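Local coordinates for regulatory protein of LacI family (Chloroflexus aggregans, PDB 3BBL) that probably regulates transcription as a DNA-binding regulator of the LacI family, likely sensing a small effector through its periplasmic-binding-protein-like domain, at residues A[121-130]-A[147-156]. Numbering follows the deposited sequence.
With EDO (1,2-ethanediol), chain D.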
ATOM      1  N   ILE A 121      10.016 -18.404  22.162  1.00 15.82           N
ATOM      2  CA  ILE A 121      10.332 -19.404  23.177  1.00 16.52           C
ATOM      3  C   ILE A 121      11.844 -19.641  23.221  1.00 16.88           C
ATOM      4  O   ILE A 121      12.413 -19.874  24.289  1.00 15.59           O
ATOM      5  CB  ILE A 121       9.604 -20.732  22.874  1.00 17.64           C
ATOM      6  CG1 ILE A 121       8.100 -20.529  23.030  1.00 16.29           C
ATOM      7  CG2 ILE A 121      10.113 -21.835  23.773  1.00 15.13           C
ATOM      8  CD1 ILE A 121       7.283 -21.723  22.631  1.00 17.30           C
ATOM      9  N   GLY A 122      12.482 -19.567  22.052  1.00 17.39           N
ATOM     10  CA  GLY A 122      13.917 -19.761  21.958  1.00 17.05           C
ATOM     11  C   GLY A 122      14.705 -18.656  22.636  1.00 18.95           C
ATOM     12  O   GLY A 122      15.889 -18.814  22.927  1.00 19.82           O
ATOM     13  N   ARG A 123      14.061 -17.524  22.883  1.00 17.64           N
ATOM     14  CA  ARG A 123      14.735 -16.429  23.550  1.00 18.54           C
ATOM     15  C   ARG A 123      14.505 -16.579  25.053  1.00 18.93           C
ATOM     16  O   ARG A 123      15.129 -15.883  25.854  1.00 18.79           O
ATOM     17  CB  ARG A 123      14.194 -15.072  23.065  1.00 18.66           C
ATOM     18  CG  ARG A 123      14.340 -14.789  21.558  1.00 22.29           C
ATOM     19  CD  ARG A 123      15.659 -15.309  20.997  1.00 24.16           C
ATOM     20  NE  ARG A 123      16.780 -14.841  21.794  1.00 28.97           N
ATOM     21  CZ  ARG A 123      17.892 -15.538  22.009  1.00 29.90           C
ATOM     22  NH1 ARG A 123      18.045 -16.747  21.481  1.00 28.46           N
ATOM     23  NH2 ARG A 123      18.846 -15.023  22.765  1.00 30.21           N
ATOM     24  N   GLY A 124      13.610 -17.493  25.427  1.00 18.22           N
ATOM     25  CA  GLY A 124      13.314 -17.712  26.834  1.00 17.61           C
ATOM     26  C   GLY A 124      11.949 -17.202  27.280  1.00 16.05           C
ATOM     27  O   GLY A 124      11.603 -17.313  28.454  1.00 16.10           O
ATOM     28  N   HIS A 125      11.174 -16.633  26.364  1.00 14.80           N
ATOM     29  CA  HIS A 125       9.844 -16.137  26.716  1.00 15.92           C
ATOM     30  C   HIS A 125       8.918 -17.257  27.160  1.00 17.66           C
ATOM     31  O   HIS A 125       8.889 -18.323  26.527  1.00 16.44           O
ATOM     32  CB  HIS A 125       9.215 -15.422  25.523  1.00 13.03           C
ATOM     33  CG  HIS A 125       9.791 -14.066  25.270  1.00 14.98           C
ATOM     34  ND1 HIS A 125       9.508 -12.975  26.067  1.00 14.02           N
ATOM     35  CD2 HIS A 125      10.656 -13.631  24.328  1.00 12.41           C
ATOM     36  CE1 HIS A 125      10.176 -11.927  25.621  1.00 13.50           C
ATOM     37  NE2 HIS A 125      10.880 -12.297  24.568  1.00 13.90           N
ATOM     38  N   ARG A 126       8.181 -17.039  28.249  1.00 19.68           N
ATOM     39  CA  ARG A 126       7.244 -18.050  28.709  1.00 23.38           C
ATOM     40  C   ARG A 126       5.839 -17.492  28.834  1.00 22.02           C
ATOM     41  O   ARG A 126       4.886 -18.255  28.878  1.00 25.66           O
ATOM     42  CB  ARG A 126       7.690 -18.670  30.043  1.00 26.58           C
ATOM     43  CG  ARG A 126       9.018 -19.391  29.972  1.00 35.32           C
ATOM     44  CD  ARG A 126       9.262 -20.226  31.218  1.00 44.93           C
ATOM     45  NE  ARG A 126       8.690 -21.571  31.119  1.00 53.89           N
ATOM     46  CZ  ARG A 126       7.771 -22.067  31.947  1.00 59.02           C
ATOM     47  NH1 ARG A 126       7.303 -21.332  32.950  1.00 61.05           N
ATOM     48  NH2 ARG A 126       7.316 -23.305  31.775  1.00 61.92           N
ATOM     49  N   ARG A 127       5.704 -16.177  28.955  1.00 21.19           N
ATOM     50  CA  ARG A 127       4.378 -15.585  29.047  1.00 20.35           C
ATOM     51  C   ARG A 127       4.182 -14.846  27.733  1.00 20.07           C
ATOM     52  O   ARG A 127       4.551 -13.680  27.588  1.00 20.24           O
ATOM     53  CB  ARG A 127       4.286 -14.649  30.256  1.00 19.80           C
ATOM     54  CG  ARG A 127       4.494 -15.357  31.610  1.00 21.31           C
ATOM     55  CD  ARG A 127       4.011 -14.551  32.819  1.00 21.60           C
ATOM     56  NE  ARG A 127       4.705 -13.276  32.993  1.00 23.35           N
ATOM     57  CZ  ARG A 127       5.978 -13.144  33.348  1.00 25.74           C
ATOM     58  NH1 ARG A 127       6.724 -14.207  33.578  1.00 25.69           N
ATOM     59  NH2 ARG A 127       6.512 -11.936  33.460  1.00 29.64           N
ATOM     60  N   ILE A 128       3.623 -15.561  26.764  1.00 18.82           N
ATOM     61  CA  ILE A 128       3.404 -15.015  25.436  1.00 17.76           C
ATOM     62  C   ILE A 128       1.919 -14.906  25.135  1.00 17.73           C
ATOM     63  O   ILE A 128       1.182 -15.881  25.220  1.00 15.54           O
ATOM     64  CB  ILE A 128       4.058 -15.913  24.362  1.00 17.92           C
ATOM     65  CG1 ILE A 128       5.504 -16.220  24.762  1.00 15.67           C
ATOM     66  CG2 ILE A 128       3.982 -15.235  22.993  1.00 16.02           C
ATOM     67  CD1 ILE A 128       6.172 -17.313  23.949  1.00 16.81           C
ATOM     68  N   ALA A 129       1.487 -13.706  24.785  1.00 16.76           N
ATOM     69  CA  ALA A 129       0.095 -13.475  24.482  1.00 15.75           C
ATOM     70  C   ALA A 129      -0.075 -13.261  22.977  1.00 16.13           C
ATOM     71  O   ALA A 129       0.908 -13.071  22.243  1.00 12.90           O
ATOM     72  CB  ALA A 129      -0.396 -12.249  25.250  1.00 15.10           C
ATOM     73  N   ILE A 130      -1.326 -13.281  22.527  1.00 15.97           N
ATOM     74  CA  ILE A 130      -1.611 -13.071  21.116  1.00 17.39           C
ATOM     75  C   ILE A 130      -2.874 -12.238  20.881  1.00 18.38           C
ATOM     76  O   ILE A 130      -3.899 -12.414  21.549  1.00 18.27           O
ATOM     77  CB  ILE A 130      -1.742 -14.437  20.372  1.00 19.07           C
ATOM     78  CG1 ILE A 130      -1.935 -14.204  18.873  1.00 14.81           C
ATOM     79  CG2 ILE A 130      -2.886 -15.266  20.981  1.00 14.47           C
ATOM     80  CD1 ILE A 130      -1.969 -15.489  18.063  1.00 14.37           C
ATOM     81  N   TYR A 147       0.104 -20.678  16.861  1.00 19.46           N
ATOM     82  CA  TYR A 147       0.426 -20.229  18.208  1.00 19.46           C
ATOM     83  C   TYR A 147       0.136 -21.367  19.204  1.00 20.39           C
ATOM     84  O   TYR A 147       0.990 -21.741  20.010  1.00 19.60           O
ATOM     85  CB  TYR A 147      -0.426 -18.995  18.539  1.00 18.11           C
ATOM     86  CG  TYR A 147      -0.451 -18.603  20.001  1.00 18.41           C
ATOM     87  CD1 TYR A 147       0.556 -17.819  20.550  1.00 18.72           C
ATOM     88  CD2 TYR A 147      -1.493 -19.007  20.829  1.00 16.93           C
ATOM     89  CE1 TYR A 147       0.517 -17.440  21.893  1.00 18.12           C
ATOM     90  CE2 TYR A 147      -1.539 -18.643  22.164  1.00 17.98           C
ATOM     91  CZ  TYR A 147      -0.535 -17.857  22.693  1.00 19.39           C
ATOM     92  OH  TYR A 147      -0.591 -17.477  24.012  1.00 18.10           O
ATOM     93  N   LEU A 148      -1.079 -21.907  19.141  1.00 20.95           N
ATOM     94  CA  LEU A 148      -1.482 -22.991  20.024  1.00 22.67           C
ATOM     95  C   LEU A 148      -0.523 -24.167  19.920  1.00 24.11           C
ATOM     96  O   LEU A 148      -0.115 -24.736  20.934  1.00 24.13           O
ATOM     97  CB  LEU A 148      -2.904 -23.447  19.692  1.00 20.83           C
ATOM     98  CG  LEU A 148      -3.969 -22.349  19.799  1.00 23.32           C
ATOM     99  CD1 LEU A 148      -5.316 -22.895  19.362  1.00 21.18           C
ATOM    100  CD2 LEU A 148      -4.027 -21.820  21.225  1.00 20.39           C
ATOM    101  N   GLU A 149      -0.155 -24.526  18.695  1.00 26.02           N
ATOM    102  CA  GLU A 149       0.762 -25.640  18.476  1.00 27.10           C
ATOM    103  C   GLU A 149       2.133 -25.412  19.093  1.00 25.74           C
ATOM    104  O   GLU A 149       2.682 -26.297  19.741  1.00 26.43           O
ATOM    105  CB  GLU A 149       0.923 -25.914  16.978  1.00 29.90           C
ATOM    106  CG  GLU A 149      -0.094 -26.873  16.413  1.00 35.37           C
ATOM    107  CD  GLU A 149      -0.090 -26.907  14.889  1.00 39.95           C
ATOM    108  OE1 GLU A 149       1.014 -26.926  14.288  1.00 41.25           O
ATOM    109  OE2 GLU A 149      -1.195 -26.919  14.297  1.00 40.80           O
ATOM    110  N   ALA A 150       2.694 -24.227  18.881  1.00 24.22           N
ATOM    111  CA  ALA A 150       4.004 -23.935  19.434  1.00 22.28           C
ATOM    112  C   ALA A 150       3.966 -23.918  20.962  1.00 20.40           C
ATOM    113  O   ALA A 150       4.855 -24.466  21.611  1.00 19.14           O
ATOM    114  CB  ALA A 150       4.515 -22.599  18.903  1.00 24.84           C
HETATM  115  N   MSE A 151       2.936 -23.300  21.534  1.00 18.30           N
HETATM  116  CA  MSE A 151       2.821 -23.221  22.987  1.00 20.47           C
HETATM  117  C   MSE A 151       2.643 -24.636  23.563  1.00 22.30           C
HETATM  118  O   MSE A 151       3.293 -25.006  24.539  1.00 21.37           O
HETATM  119  CB  MSE A 151       1.644 -22.311  23.396  1.00 16.97           C
HETATM  120  CG  MSE A 151       1.756 -20.869  22.960  1.00 15.32           C
HETATM  121 SE   MSE A 151       3.399 -19.989  23.731  1.00 22.41          SE
HETATM  122  CE  MSE A 151       2.530 -19.473  25.435  1.00  9.65           C
ATOM    123  N   GLN A 152       1.777 -25.425  22.939  1.00 25.18           N
ATOM    124  CA  GLN A 152       1.523 -26.798  23.360  1.00 28.04           C
ATOM    125  C   GLN A 152       2.804 -27.631  23.297  1.00 27.25           C
ATOM    126  O   GLN A 152       3.138 -28.351  24.228  1.00 26.49           O
ATOM    127  CB  GLN A 152       0.454 -27.417  22.455  1.00 31.71           C
ATOM    128  CG  GLN A 152       0.260 -28.909  22.634  1.00 41.13           C
ATOM    129  CD  GLN A 152      -0.528 -29.251  23.877  1.00 46.55           C
ATOM    130  OE1 GLN A 152      -1.691 -28.862  24.007  1.00 48.43           O
ATOM    131  NE2 GLN A 152       0.099 -29.983  24.802  1.00 48.70           N
ATOM    132  N   THR A 153       3.522 -27.531  22.186  1.00 26.35           N
ATOM    133  CA  THR A 153       4.763 -28.277  22.020  1.00 24.82           C
ATOM    134  C   THR A 153       5.802 -27.920  23.082  1.00 25.98           C
ATOM    135  O   THR A 153       6.515 -28.793  23.572  1.00 27.36           O
ATOM    136  CB  THR A 153       5.363 -28.033  20.618  1.00 24.35           C
ATOM    137  OG1 THR A 153       4.500 -28.613  19.633  1.00 23.69           O
ATOM    138  CG2 THR A 153       6.746 -28.639  20.500  1.00 20.41           C
ATOM    139  N   ALA A 154       5.899 -26.643  23.446  1.00 25.28           N
ATOM    140  CA  ALA A 154       6.874 -26.237  24.458  1.00 24.43           C
ATOM    141  C   ALA A 154       6.312 -26.464  25.850  1.00 23.97           C
ATOM    142  O   ALA A 154       6.984 -26.238  26.848  1.00 23.26           O
ATOM    143  CB  ALA A 154       7.249 -24.775  24.275  1.00 21.65           C
ATOM    144  N   GLN A 155       5.069 -26.924  25.892  1.00 23.99           N
ATOM    145  CA  GLN A 155       4.359 -27.187  27.130  1.00 23.05           C
ATOM    146  C   GLN A 155       4.261 -25.949  28.010  1.00 23.94           C
ATOM    147  O   GLN A 155       4.553 -25.983  29.200  1.00 25.02           O
ATOM    148  CB  GLN A 155       5.012 -28.333  27.912  1.00 21.79           C
ATOM    149  CG  GLN A 155       4.139 -28.817  29.057  1.00 21.37           C
ATOM    150  CD  GLN A 155       2.764 -29.233  28.575  1.00 23.97           C
ATOM    151  OE1 GLN A 155       2.615 -30.234  27.866  1.00 22.72           O
ATOM    152  NE2 GLN A 155       1.749 -28.454  28.944  1.00 22.53           N
ATOM    153  N   LEU A 156       3.845 -24.847  27.411  1.00 24.12           N
ATOM    154  CA  LEU A 156       3.668 -23.605  28.144  1.00 24.24           C
ATOM    155  C   LEU A 156       2.173 -23.389  28.316  1.00 24.47           C
ATOM    156  O   LEU A 156       1.373 -23.853  27.504  1.00 25.77           O
ATOM    157  CB  LEU A 156       4.274 -22.428  27.376  1.00 22.21           C
ATOM    158  CG  LEU A 156       5.802 -22.376  27.299  1.00 22.11           C
ATOM    159  CD1 LEU A 156       6.231 -21.241  26.374  1.00 19.22           C
ATOM    160  CD2 LEU A 156       6.374 -22.190  28.707  1.00 20.36           C
TER
HETATM  161  C1  EDO D 502      14.111  -9.825  24.007  1.00 42.58           C
HETATM  162  O1  EDO D 502      13.373  -9.931  25.231  1.00 41.52           O
HETATM  163  C2  EDO D 502      14.089 -11.165  23.256  1.00 41.08           C
HETATM  164  O2  EDO D 502      12.857 -11.301  22.546  1.00 37.51           O
HETATM  165  O   HOH W   1       7.322 -25.827  30.174  1.00 36.88           O
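The Y147 ring carries I130 CG2 over the centre of one face, 3.8 Å from the ring centroid, a CH-pi contact, while CG of selenomethionine M151 covers the opposite face. This is the first half of a beta-alpha-beta unit in the periplasmic-binding-protein-like fold: helix 138-153 runs back across strand 128-132 before the chain enters strand 163-165, and the segments 128-130 and 147-153 are nearly antiparallel, 164° between their axes. With CG anti to the backbone N (chi1 166°), Y147 leans from the helix onto the strand, and its OH donates to I128 O at 2.7 Å, tilted 26° from the carbonyl plane. Contacts on both faces and the bond at its edge fix the rotation of the ring. Next along the helix, M151 is bent at chi2 and chi3, which brings SE within 3.9 Å of I128 CD1; V117 of helix 109-123 also touches M151. Toward the end of helix 109-123, I121 pushes CD1 against A154 CB (3.5 Å) and meets L156 tip to tip. Both helices end in Schellman motifs, at G124 and Q155, and the chain beyond them brings R126 and L156 together. The ring of H125 leads away from helix 147-153; it is held by T190 through ND1 and shares a hydrogen bond with ethanediol through NE2. At the exposed end of the contact, L156 CD2 lies over one face of the R126 guanidinium, and at that group's edge, in plane, a water accepts from R126 NH2 at 3.0 Å and donates to Q155 O.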